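Local coordinates for YfkN protein (PDB 3GVE) that has the calcineurin-like phosphoesterase fold and holds a manganese and a magnesium ion together in one two-metal site, at residues Y113-L118 with E184-V189; P91-M96 with F127-A132; Q190-S195 with E229-D234; N133-T136 with E140-Y143; T144-N149 with N197-K202. One frame throughout, in Å; residues are numbered along the deposited sequence.

The five contacts all belong to the calcineurin-like phosphoesterase part of the chain. Along the sequence contact 1 crosses contacts 2 and 5, and contact 3 crosses contact 5; other pairs follow in series. Contact 4 lies inside the loop closed by contact 1, and the two, with centres about 10 Å apart, share the small antiparallel sheet of strands 134-135 and 188-189. Contacts 3 and 5, centres about 15 Å apart, both use helix 192-205. The continuous run 127-149 supplies one side of contacts 2 and 5 and all of contact 4, while 184-202 serves contacts 1, 3 and 5. Two chain runs thus connect peripheral helices with the sheets around the metal site.

Contact 1 of 5, residues Y113-L118 with E184-V189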
# COMPACT_ATOMS: atom_id res chain seq x y z
N TYR A 113 14.54 8.95 -2.48
CA TYR A 113 15.83 8.73 -1.82
C TYR A 113 16.88 9.76 -2.23
O TYR A 113 18.06 9.60 -1.95
CB TYR A 113 16.32 7.31 -2.12
CG TYR A 113 15.43 6.23 -1.54
CD1 TYR A 113 14.83 6.40 -0.30
CD2 TYR A 113 15.19 5.05 -2.21
CE1 TYR A 113 14.02 5.44 0.24
CE2 TYR A 113 14.38 4.07 -1.66
CZ TYR A 113 13.81 4.27 -0.43
OH TYR A 113 13.01 3.30 0.10
N GLY A 114 16.43 10.82 -2.89
CA GLY A 114 17.31 11.92 -3.25
C GLY A 114 17.84 11.84 -4.67
O GLY A 114 17.83 10.80 -5.28
N LEU A 115 18.32 12.96 -5.18
CA LEU A 115 18.79 13.07 -6.55
C LEU A 115 20.07 12.26 -6.82
O LEU A 115 20.22 11.71 -7.88
CB LEU A 115 19.00 14.53 -6.93
CG LEU A 115 17.71 15.38 -7.07
CD1 LEU A 115 18.03 16.87 -7.11
CD2 LEU A 115 16.93 14.99 -8.33
N ASP A 116 20.97 12.21 -5.86
CA ASP A 116 22.24 11.52 -6.09
C ASP A 116 22.03 10.01 -6.24
O ASP A 116 22.57 9.40 -7.13
CB ASP A 116 23.26 11.80 -4.99
CG ASP A 116 23.77 13.23 -5.01
OD1 ASP A 116 23.63 13.94 -6.02
OD2 ASP A 116 24.33 13.63 -3.98
N PHE A 117 21.21 9.43 -5.36
CA PHE A 117 20.92 8.01 -5.42
C PHE A 117 20.22 7.67 -6.73
O PHE A 117 20.52 6.67 -7.33
CB PHE A 117 20.09 7.57 -4.22
CG PHE A 117 19.84 6.09 -4.18
CD1 PHE A 117 20.85 5.21 -3.78
CD2 PHE A 117 18.62 5.57 -4.54
CE1 PHE A 117 20.62 3.85 -3.74
CE2 PHE A 117 18.40 4.22 -4.48
CZ PHE A 117 19.40 3.36 -4.08
N LEU A 118 19.33 8.53 -7.18
CA LEU A 118 18.66 8.30 -8.44
C LEU A 118 19.64 8.32 -9.62
O LEU A 118 19.57 7.50 -10.49
CB LEU A 118 17.52 9.31 -8.65
CG LEU A 118 16.70 9.15 -9.94
CD1 LEU A 118 16.18 7.72 -10.06
CD2 LEU A 118 15.55 10.15 -9.97
N GLU A 184 13.29 20.90 -3.61
CA GLU A 184 13.17 22.35 -3.58
C GLU A 184 14.52 23.02 -3.77
O GLU A 184 15.49 22.68 -3.12
CB GLU A 184 12.53 22.80 -2.26
CG GLU A 184 12.21 24.28 -2.18
CD GLU A 184 11.46 24.64 -0.92
OE1 GLU A 184 11.78 24.09 0.14
OE2 GLU A 184 10.53 25.44 -1.01
N GLY A 185 14.58 23.95 -4.71
CA GLY A 185 15.83 24.65 -4.99
C GLY A 185 16.82 23.90 -5.88
O GLY A 185 17.85 24.44 -6.24
N GLN A 186 16.48 22.67 -6.25
CA GLN A 186 17.38 21.82 -7.03
C GLN A 186 16.89 21.46 -8.43
O GLN A 186 17.69 21.26 -9.32
CB GLN A 186 17.69 20.55 -6.25
CG GLN A 186 18.30 20.82 -4.89
CD GLN A 186 19.03 19.64 -4.34
OE1 GLN A 186 19.98 19.15 -4.93
NE2 GLN A 186 18.58 19.16 -3.21
N VAL A 187 15.58 21.36 -8.61
CA VAL A 187 14.98 21.12 -9.92
C VAL A 187 13.68 21.86 -9.95
O VAL A 187 13.21 22.31 -8.90
CB VAL A 187 14.74 19.61 -10.15
CG1 VAL A 187 16.02 18.84 -10.19
CG2 VAL A 187 13.77 18.99 -9.08
N GLN A 188 13.14 21.93 -11.13
CA GLN A 188 11.74 22.37 -11.36
C GLN A 188 11.09 21.41 -12.35
O GLN A 188 11.79 20.60 -13.00
CB GLN A 188 11.68 23.76 -11.99
CG GLN A 188 12.13 23.77 -13.41
CD GLN A 188 12.37 25.14 -14.00
OE1 GLN A 188 13.50 25.59 -14.08
NE2 GLN A 188 11.30 25.78 -14.48
N VAL A 189 9.77 21.41 -12.44
CA VAL A 189 9.11 20.47 -13.33
C VAL A 189 8.10 21.12 -14.25
O VAL A 189 7.15 21.74 -13.81
CB VAL A 189 8.40 19.33 -12.54
CG1 VAL A 189 7.83 18.29 -13.50
CG2 VAL A 189 9.34 18.68 -11.55
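L115 sets CG beside its backbone N (chi1 -70°), and chi2 near trans then carries CD1 out to Q186 and V187; V187 turns CG1 the same way (chi1 -65°), into the path of that methyl. The contact lies at the periphery of the calcineurin-like phosphoesterase fold, where the first turn of helix 115-123 meets the loop leading from helix 180-183 into strand 188-189. One branch of the leucine does the touching. CD1 is 3.8 Å from Q186 CB and 3.7 Å from Q186 OE1, so it rests against both the root and the amide end of the glutamine, the two side chains running past each other in opposite directions. The approach to OE1 is plain van der Waals contact. Q186 is exposed and L115 buried, consistent with the glutamine chain shielding the leucine. L115 also rests on Y143, and V187 on V134 and M176, so the small patch continues into strand 134-135 and helix 175-178. Both backbones turn through glycines with positive phi: G114 is the N-cap of helix 115-123, its O taking a weak bond from L118 N at 3.3 Å, and G185 follows the end of helix 180-183. The leucine's approach to the valine is longer, L115 CD1 lying 4.2 Å from V187 CG1.

Contact 2 of 5, residues P91-M96 with F127-A132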
# COMPACT_ATOMS: atom_id res chain seq x y z
N PRO A 91 20.33 -3.44 -7.47
CA PRO A 91 19.83 -4.80 -7.70
C PRO A 91 18.53 -4.86 -8.51
O PRO A 91 18.35 -5.77 -9.28
CB PRO A 91 19.61 -5.33 -6.28
CG PRO A 91 20.64 -4.65 -5.50
CD PRO A 91 20.68 -3.24 -6.05
N ILE A 92 17.65 -3.87 -8.36
CA ILE A 92 16.45 -3.84 -9.19
C ILE A 92 16.81 -3.61 -10.67
O ILE A 92 16.29 -4.27 -11.56
CB ILE A 92 15.45 -2.79 -8.68
CG1 ILE A 92 14.86 -3.26 -7.35
CG2 ILE A 92 14.37 -2.53 -9.73
CD1 ILE A 92 14.00 -2.23 -6.66
N ILE A 93 17.72 -2.69 -10.91
CA ILE A 93 18.24 -2.45 -12.25
C ILE A 93 18.93 -3.69 -12.83
O ILE A 93 18.78 -3.97 -14.00
CB ILE A 93 19.16 -1.20 -12.28
CG1 ILE A 93 18.36 0.07 -11.87
CG2 ILE A 93 19.81 -1.02 -13.68
CD1 ILE A 93 17.15 0.39 -12.79
N SER A 94 19.65 -4.45 -12.01
CA SER A 94 20.20 -5.75 -12.50
C SER A 94 19.14 -6.67 -13.03
O SER A 94 19.38 -7.35 -14.03
CB SER A 94 20.98 -6.47 -11.42
OG SER A 94 22.01 -5.66 -10.89
N VAL A 95 17.98 -6.71 -12.38
CA VAL A 95 16.88 -7.53 -12.90
C VAL A 95 16.38 -7.03 -14.27
O VAL A 95 16.16 -7.77 -15.21
CB VAL A 95 15.68 -7.59 -11.90
CG1 VAL A 95 14.51 -8.30 -12.48
CG2 VAL A 95 16.14 -8.33 -10.60
N MSE A 96 16.22 -5.71 -14.36
CA MSE A 96 15.76 -5.07 -15.61
C MSE A 96 16.74 -5.31 -16.78
O MSE A 96 16.36 -5.51 -17.90
CB MSE A 96 15.52 -3.56 -15.42
CG MSE A 96 14.69 -3.17 -14.18
SE MSE A 96 13.00 -4.13 -13.93
CE MSE A 96 11.82 -2.97 -15.00
N PHE A 127 19.96 0.15 -20.45
CA PHE A 127 18.99 0.79 -21.32
C PHE A 127 18.80 2.24 -20.88
O PHE A 127 19.07 2.58 -19.76
CB PHE A 127 17.66 0.04 -21.25
CG PHE A 127 17.17 -0.18 -19.84
CD1 PHE A 127 16.32 0.73 -19.25
CD2 PHE A 127 17.60 -1.26 -19.09
CE1 PHE A 127 15.88 0.55 -17.96
CE2 PHE A 127 17.18 -1.45 -17.79
CZ PHE A 127 16.31 -0.56 -17.22
N PRO A 128 18.31 3.06 -21.79
CA PRO A 128 18.06 4.47 -21.47
C PRO A 128 16.87 4.64 -20.52
O PRO A 128 15.85 4.00 -20.68
CB PRO A 128 17.71 5.08 -22.83
CG PRO A 128 17.24 3.92 -23.66
CD PRO A 128 18.07 2.77 -23.21
N ILE A 129 17.04 5.53 -19.55
CA ILE A 129 15.97 5.96 -18.65
C ILE A 129 15.75 7.43 -18.96
O ILE A 129 16.63 8.25 -18.80
CB ILE A 129 16.35 5.68 -17.19
CG1 ILE A 129 16.42 4.16 -16.98
CG2 ILE A 129 15.34 6.29 -16.25
CD1 ILE A 129 16.95 3.72 -15.61
N VAL A 130 14.58 7.75 -19.48
CA VAL A 130 14.33 9.06 -20.04
C VAL A 130 13.34 9.85 -19.20
O VAL A 130 12.45 9.29 -18.57
CB VAL A 130 13.83 8.97 -21.52
CG1 VAL A 130 14.97 8.43 -22.42
CG2 VAL A 130 12.59 8.08 -21.64
N ASN A 131 13.48 11.16 -19.22
CA ASN A 131 12.51 12.08 -18.66
C ASN A 131 12.70 13.46 -19.27
O ASN A 131 13.82 13.95 -19.29
CB ASN A 131 12.63 12.16 -17.14
CG ASN A 131 11.81 13.31 -16.58
OD1 ASN A 131 12.28 14.43 -16.53
ND2 ASN A 131 10.57 13.04 -16.24
N ALA A 132 11.62 14.04 -19.77
CA ALA A 132 11.71 15.27 -20.52
C ALA A 132 11.32 16.50 -19.71
O ALA A 132 11.69 17.60 -20.10
CB ALA A 132 10.84 15.18 -21.78
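Helix 91-98 leans on the entry to strand 129-130 through I93 and M96, one turn apart, which meet F127 and I129. M96, a selenomethionine, makes the tighter touch: its CB lies 3.6 Å from F127 CZ and equally 3.6 Å from F127 CE2, approaching the ring obliquely at its far end. The methylene does this work, because bends at chi2 and chi3 lead the selenium and CE away from the ring. F127 reaches the helix with CG between its backbone N and carbonyl carbon (chi1 51°), and with chi2 93° the ring stands across the side chain. Alongside, the ends of two isoleucines meet more loosely, I93 CD1 being 4.4 Å from I129 CD1. Strand 129-130 is the second strand of a beta-alpha-beta crossover: strand 104-105, helix 115-123 and then 129-130, the two strands parallel, with backbone bonds between P128 and G104 and between V130 and G104. Elsewhere on helix 91-98, P91 and V95 lie against I328 of helix 322-340, so the helix also packs against that C-terminal helix. Its I92 reaches A22 and L65, next in sequence to the metal ligands H21 and D64. The M96 side chain itself is about 13 Å from the manganese ion.

Contact 3 of 5, residues Q190-S195 with E229-D234; sequences QDIVES and ENAVFD
V193 CG2 meets D234 CB at 3.6 Å, and I192 CD1 meets A231 CB at 4.1 Å: two carbon-to-carbon touches, the second between apolar side chains, bring the start of helix 192-205 against the start of helix 232-238. The V193 and D234 side chains cross at about a right angle, and the valine methyl also lies 3.7 Å from D234 C, so it presses on the root of the aspartate. With CG beside its backbone N (chi1 -55°), D234 turns its carboxylate elsewhere: OD1 takes a bond from Q224 N and lies in plane at the edge of the F233 ring. I192 also packs on L235 and on F170 of strand 160-170.

Each helix start is fixed by its own bonds. D191 is the N-cap of helix 192-205: its OD2 accepts from E194 N at 2.9 Å, on the anti side of the carboxylate and 28° out of its plane, while OD1 bonds to G227 N and so ties the cap to the chain leading toward 229-234. A231 is the N-cap of the other helix, and A231 N and E229 O both bond to T217 OG1, beside the magnesium ligand H216. E229 points away from the contact, its OE2 bonded to NE2 of H249, another magnesium ligand. The contact is therefore made by carbon atoms at its centre, with its polar atoms turned to partners around it. E229 stands in the second shell of the magnesium, where its carboxylate probably fixes the rotation of the H249 imidazole.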
# COMPACT_ATOMS: atom_id res chain seq x y z
N GLN A 190 8.35 20.96 -15.54
CA GLN A 190 7.51 21.50 -16.58
C GLN A 190 6.24 20.67 -16.72
O GLN A 190 6.24 19.46 -16.54
CB GLN A 190 8.32 21.51 -17.88
CG GLN A 190 7.61 22.07 -19.10
CD GLN A 190 8.46 21.97 -20.35
OE1 GLN A 190 9.32 21.12 -20.46
NE2 GLN A 190 8.19 22.84 -21.32
N ASP A 191 5.15 21.37 -17.03
CA ASP A 191 3.88 20.73 -17.35
C ASP A 191 4.10 19.60 -18.34
O ASP A 191 4.85 19.73 -19.29
CB ASP A 191 2.91 21.75 -17.94
CG ASP A 191 1.67 21.11 -18.54
OD1 ASP A 191 0.86 20.63 -17.76
OD2 ASP A 191 1.54 21.07 -19.77
N ILE A 192 3.40 18.49 -18.11
CA ILE A 192 3.53 17.31 -18.96
C ILE A 192 3.27 17.58 -20.46
O ILE A 192 4.13 17.30 -21.28
CB ILE A 192 2.69 16.14 -18.42
CG1 ILE A 192 3.30 15.66 -17.11
CG2 ILE A 192 2.63 15.00 -19.44
CD1 ILE A 192 2.41 14.70 -16.34
N VAL A 193 2.10 18.14 -20.80
CA VAL A 193 1.78 18.44 -22.21
C VAL A 193 2.77 19.42 -22.84
O VAL A 193 3.21 19.24 -23.97
CB VAL A 193 0.31 18.91 -22.32
CG1 VAL A 193 -0.01 19.56 -23.65
CG2 VAL A 193 -0.68 17.79 -21.96
N GLU A 194 3.12 20.46 -22.08
CA GLU A 194 4.06 21.47 -22.58
C GLU A 194 5.44 20.88 -22.82
O GLU A 194 6.03 21.11 -23.84
CB GLU A 194 4.17 22.67 -21.63
CG GLU A 194 2.96 23.56 -21.60
CD GLU A 194 3.03 24.61 -20.52
OE1 GLU A 194 4.13 24.89 -20.02
OE2 GLU A 194 1.97 25.14 -20.15
N SER A 195 5.87 19.98 -21.99
CA SER A 195 7.14 19.25 -22.21
C SER A 195 7.06 18.43 -23.46
O SER A 195 8.04 18.35 -24.26
CB SER A 195 7.56 18.49 -20.94
OG SER A 195 8.45 17.46 -21.25
N GLU A 229 -1.91 16.42 -12.54
CA GLU A 229 -1.24 15.22 -12.06
C GLU A 229 -1.42 14.03 -13.00
O GLU A 229 -0.47 13.28 -13.22
CB GLU A 229 -1.78 14.88 -10.67
CG GLU A 229 -1.13 13.66 -10.00
CD GLU A 229 -1.59 13.43 -8.57
OE1 GLU A 229 -2.16 14.35 -7.97
OE2 GLU A 229 -1.37 12.33 -8.05
N ASN A 230 -2.64 13.87 -13.51
CA ASN A 230 -3.04 12.73 -14.33
C ASN A 230 -3.45 13.21 -15.72
O ASN A 230 -4.60 13.50 -15.96
CB ASN A 230 -4.15 11.95 -13.61
CG ASN A 230 -3.63 11.23 -12.38
OD1 ASN A 230 -2.74 10.41 -12.47
ND2 ASN A 230 -4.19 11.55 -11.22
N ALA A 231 -2.47 13.26 -16.60
CA ALA A 231 -2.56 14.03 -17.83
C ALA A 231 -2.64 13.24 -19.13
O ALA A 231 -2.50 13.83 -20.18
CB ALA A 231 -1.36 15.01 -17.90
N VAL A 232 -2.85 11.93 -19.07
CA VAL A 232 -2.86 11.12 -20.29
C VAL A 232 -3.90 11.58 -21.34
O VAL A 232 -3.62 11.60 -22.52
CB VAL A 232 -3.03 9.63 -19.98
CG1 VAL A 232 -3.32 8.85 -21.29
CG2 VAL A 232 -1.75 9.09 -19.32
N PHE A 233 -5.10 11.93 -20.89
CA PHE A 233 -6.12 12.39 -21.84
C PHE A 233 -5.61 13.61 -22.61
O PHE A 233 -5.81 13.72 -23.79
CB PHE A 233 -7.42 12.72 -21.11
CG PHE A 233 -8.53 13.15 -22.02
CD1 PHE A 233 -9.40 12.23 -22.58
CD2 PHE A 233 -8.72 14.49 -22.30
CE1 PHE A 233 -10.45 12.66 -23.42
CE2 PHE A 233 -9.76 14.92 -23.13
CZ PHE A 233 -10.62 14.00 -23.69
N ASP A 234 -4.97 14.52 -21.90
CA ASP A 234 -4.41 15.72 -22.52
C ASP A 234 -3.21 15.45 -23.42
O ASP A 234 -3.08 16.06 -24.47
CB ASP A 234 -4.11 16.76 -21.43
CG ASP A 234 -5.33 17.07 -20.58
OD1 ASP A 234 -6.38 17.39 -21.14
OD2 ASP A 234 -5.24 16.92 -19.38

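Contact 4 of 5, residues N133-T136 with E140-Y143; sequences NVKT and ENRY
V134 O accepts from R142 N at 3.0 Å, a nearly straight bond (167°), and E140 O accepts from T136 N at 2.8 Å, in the carbonyl plane. A third bond closes the far end: E140 N donates to T136 OG1 at 3.1 Å, the hydroxyl being put there by a chi1 of 66° that sets it between the threonine's own N and carbonyl carbon. T136 OG1 also bonds to S138 OG in the connecting loop. A water extends the grip on V134 O, lying 2.7 Å from it and accepting from N141 ND2 at 3.0 Å and from Y143 N. Between the main bonds, K135 CA comes 3.1 Å from E140 O in a CH-O contact.

The packing lies beside these bonds. V134 CG1 sits at the edge of the Y143 ring, 3.8 Å from CE2, while R142 CG lies over one face of that ring, toward its rim. The T136 and R142 side chains cross at about a right angle, CG2 of the threonine toward CD of the arginine. The charged ends leave the contact: R142 NH2 forms a salt bridge with D119 of helix 115-123, and K135 NZ one with E198 of helix 192-205. On its other edge, strand 134-135 pairs antiparallel with 188-189, K135 N bonding to Q188 O. The whole is a hairpin-like turn with a single antiparallel bridge, K135 and N141 forming its non-hydrogen-bonded pair.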
# COMPACT_ATOMS: atom_id res chain seq x y z
N ASN A 133 10.57 16.33 -18.64
CA ASN A 133 9.98 17.49 -17.96
C ASN A 133 10.66 17.99 -16.67
O ASN A 133 10.44 19.11 -16.27
CB ASN A 133 8.44 17.37 -17.82
CG ASN A 133 7.97 16.27 -16.85
OD1 ASN A 133 8.58 15.22 -16.73
ND2 ASN A 133 6.84 16.52 -16.20
N VAL A 134 11.49 17.17 -16.05
CA VAL A 134 12.27 17.65 -14.91
C VAL A 134 13.49 18.42 -15.40
O VAL A 134 14.25 17.92 -16.19
CB VAL A 134 12.71 16.50 -13.97
CG1 VAL A 134 13.44 17.07 -12.73
CG2 VAL A 134 11.50 15.68 -13.53
N LYS A 135 13.63 19.65 -14.91
CA LYS A 135 14.70 20.53 -15.36
C LYS A 135 15.53 21.07 -14.19
O LYS A 135 15.11 21.07 -13.06
CB LYS A 135 14.11 21.66 -16.21
CG LYS A 135 13.54 21.14 -17.53
CD LYS A 135 12.93 22.24 -18.39
CE LYS A 135 12.32 21.71 -19.65
NZ LYS A 135 11.81 22.81 -20.50
N THR A 136 16.75 21.52 -14.50
CA THR A 136 17.56 22.22 -13.51
C THR A 136 16.88 23.58 -13.27
O THR A 136 16.01 23.97 -14.02
CB THR A 136 19.00 22.45 -14.00
OG1 THR A 136 18.99 23.33 -15.11
CG2 THR A 136 19.69 21.12 -14.42
N GLU A 140 17.70 23.55 -17.89
CA GLU A 140 18.25 22.47 -18.68
C GLU A 140 17.56 21.15 -18.34
O GLU A 140 17.14 20.96 -17.22
CB GLU A 140 19.75 22.36 -18.40
CG GLU A 140 20.54 23.62 -18.76
CD GLU A 140 20.71 23.83 -20.25
OE1 GLU A 140 20.74 22.89 -21.03
OE2 GLU A 140 20.85 24.98 -20.63
N ASN A 141 17.48 20.22 -19.28
CA ASN A 141 16.95 18.92 -18.93
C ASN A 141 17.83 18.29 -17.86
O ASN A 141 19.03 18.24 -18.02
CB ASN A 141 16.88 18.01 -20.15
CG ASN A 141 15.75 18.37 -21.07
OD1 ASN A 141 15.96 18.94 -22.13
ND2 ASN A 141 14.54 18.04 -20.67
N ARG A 142 17.20 17.82 -16.79
CA ARG A 142 17.91 17.21 -15.69
C ARG A 142 18.29 15.75 -15.99
O ARG A 142 19.17 15.21 -15.38
CB ARG A 142 17.05 17.29 -14.42
CG ARG A 142 17.70 16.71 -13.16
CD ARG A 142 19.09 17.31 -12.90
NE ARG A 142 19.68 16.83 -11.66
CZ ARG A 142 20.19 15.63 -11.50
NH1 ARG A 142 20.18 14.76 -12.49
NH2 ARG A 142 20.72 15.28 -10.34
N TYR A 143 17.58 15.14 -16.94
CA TYR A 143 17.78 13.75 -17.35
C TYR A 143 17.81 13.70 -18.87
O TYR A 143 17.38 14.61 -19.53
CB TYR A 143 16.63 12.85 -16.81
CG TYR A 143 16.54 12.96 -15.31
CD1 TYR A 143 17.42 12.28 -14.51
CD2 TYR A 143 15.62 13.81 -14.71
CE1 TYR A 143 17.38 12.42 -13.14
CE2 TYR A 143 15.58 13.96 -13.37
CZ TYR A 143 16.46 13.28 -12.58
OH TYR A 143 16.45 13.45 -11.23
O HOH W 1 14.82 16.29 -18.24

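Contact 5 of 5, residues T144-N149 with N197-K202; sequences TPYVIN and NETIPK
Apolar contact comes first: the CG2 methyl of T199 lies 3.6 Å from Y146 CD2, approaching the ring obliquely. Y146 is brought there by a chi1 of 68°, which directs its ring toward helix 192-205, and T199 offers the methyl because CG2 is anti to the backbone N. The far end of the tyrosine reaches the next turn, where Y146 OH is 4.4 Å from K202 CB and 4.1 Å from K202 O, distances of loose packing. Y146 and I148, on the same face of strand 146-154, both also touch E206 beyond the helix.

The polar groups of the helix are bonded elsewhere. T199 OG1 bonds to S195 O one turn back, so the hydroxyl is tied to its own helix while the methyl meets the ring. E198 turns aside from the tyrosine, its OE1 bonded to Q190 NE2.

Backbone bonds complete the setting. The helix is kinked at P201, which has no N-H to give, and K202 N makes a weak bond to T199 O at 3.0 Å. Strand 146-154 pairs antiparallel with 160-170, V147 with Y167 and N149 with V165. T199 also lies on I168 of that neighbour. The arrangement is a helix packed on a mixed beta sheet, as in the layered alpha/beta core of calcineurin-like phosphoesterases.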
# COMPACT_ATOMS: atom_id res chain seq x y z
N THR A 144 18.28 12.59 -19.41
CA THR A 144 18.17 12.31 -20.83
C THR A 144 16.70 12.52 -21.26
O THR A 144 15.83 11.81 -20.79
CB THR A 144 18.53 10.84 -21.10
OG1 THR A 144 19.77 10.52 -20.46
CG2 THR A 144 18.64 10.56 -22.57
N PRO A 145 16.43 13.49 -22.12
CA PRO A 145 15.02 13.80 -22.40
C PRO A 145 14.30 12.79 -23.27
O PRO A 145 13.05 12.59 -23.06
CB PRO A 145 15.05 15.19 -23.03
CG PRO A 145 16.36 15.20 -23.74
CD PRO A 145 17.34 14.46 -22.78
N TYR A 146 15.02 12.13 -24.15
CA TYR A 146 14.45 11.14 -25.04
C TYR A 146 15.64 10.42 -25.63
O TYR A 146 16.76 10.89 -25.49
CB TYR A 146 13.60 11.81 -26.13
CG TYR A 146 14.40 12.62 -27.12
CD1 TYR A 146 15.02 12.01 -28.20
CD2 TYR A 146 14.56 13.99 -26.98
CE1 TYR A 146 15.77 12.74 -29.12
CE2 TYR A 146 15.31 14.72 -27.90
CZ TYR A 146 15.90 14.08 -28.96
OH TYR A 146 16.66 14.80 -29.86
N VAL A 147 15.33 9.30 -26.27
CA VAL A 147 16.37 8.54 -27.05
C VAL A 147 15.68 8.05 -28.28
O VAL A 147 14.46 7.80 -28.28
CB VAL A 147 17.00 7.41 -26.21
CG1 VAL A 147 17.73 7.94 -25.01
CG2 VAL A 147 16.00 6.37 -25.90
N ILE A 148 16.43 7.91 -29.29
CA ILE A 148 16.01 7.30 -30.55
C ILE A 148 16.96 6.18 -30.94
O ILE A 148 18.16 6.39 -30.99
CB ILE A 148 15.94 8.35 -31.69
CG1 ILE A 148 14.95 9.45 -31.33
CG2 ILE A 148 15.53 7.72 -32.99
CD1 ILE A 148 15.09 10.69 -32.20
N ASN A 149 16.42 4.99 -31.18
CA ASN A 149 17.19 3.82 -31.57
C ASN A 149 16.70 3.35 -32.92
O ASN A 149 15.52 3.18 -33.13
CB ASN A 149 16.99 2.67 -30.58
CG ASN A 149 17.39 3.01 -29.19
OD1 ASN A 149 18.36 3.69 -28.98
ND2 ASN A 149 16.62 2.54 -28.23
N ASN A 197 5.08 18.95 -26.09
CA ASN A 197 5.03 19.83 -27.25
C ASN A 197 6.39 20.47 -27.57
O ASN A 197 6.67 20.75 -28.69
CB ASN A 197 3.91 20.85 -27.07
CG ASN A 197 2.55 20.27 -27.38
OD1 ASN A 197 2.43 19.32 -28.11
ND2 ASN A 197 1.53 20.87 -26.82
N GLU A 198 7.22 20.66 -26.56
CA GLU A 198 8.55 21.22 -26.74
C GLU A 198 9.50 20.18 -27.32
O GLU A 198 10.35 20.47 -28.14
CB GLU A 198 9.04 21.70 -25.38
CG GLU A 198 10.45 22.27 -25.27
CD GLU A 198 10.78 22.63 -23.83
OE1 GLU A 198 10.18 23.56 -23.29
OE2 GLU A 198 11.60 21.96 -23.21
N THR A 199 9.32 18.94 -26.88
CA THR A 199 10.30 17.89 -27.17
C THR A 199 10.04 17.07 -28.45
O THR A 199 10.96 16.74 -29.16
CB THR A 199 10.48 16.95 -25.94
OG1 THR A 199 10.80 17.74 -24.79
CG2 THR A 199 11.61 15.96 -26.18
N ILE A 200 8.79 16.75 -28.72
CA ILE A 200 8.42 15.96 -29.88
C ILE A 200 9.01 16.49 -31.21
O ILE A 200 9.47 15.74 -31.99
CB ILE A 200 6.90 15.79 -29.98
CG1 ILE A 200 6.40 14.79 -28.91
CG2 ILE A 200 6.48 15.30 -31.39
CD1 ILE A 200 4.94 14.93 -28.61
N PRO A 201 8.96 17.80 -31.45
CA PRO A 201 9.51 18.34 -32.72
C PRO A 201 10.99 18.01 -32.90
O PRO A 201 11.45 17.76 -33.99
CB PRO A 201 9.29 19.84 -32.56
CG PRO A 201 8.08 19.94 -31.74
CD PRO A 201 8.20 18.83 -30.72
N LYS A 202 11.72 18.01 -31.81
CA LYS A 202 13.12 17.69 -31.88
C LYS A 202 13.29 16.24 -32.23
O LYS A 202 14.17 15.89 -32.97
CB LYS A 202 13.75 17.98 -30.54
CG LYS A 202 13.53 19.36 -30.12
CD LYS A 202 14.61 19.71 -29.20
CE LYS A 202 14.14 19.78 -27.81
NZ LYS A 202 14.22 21.19 -27.43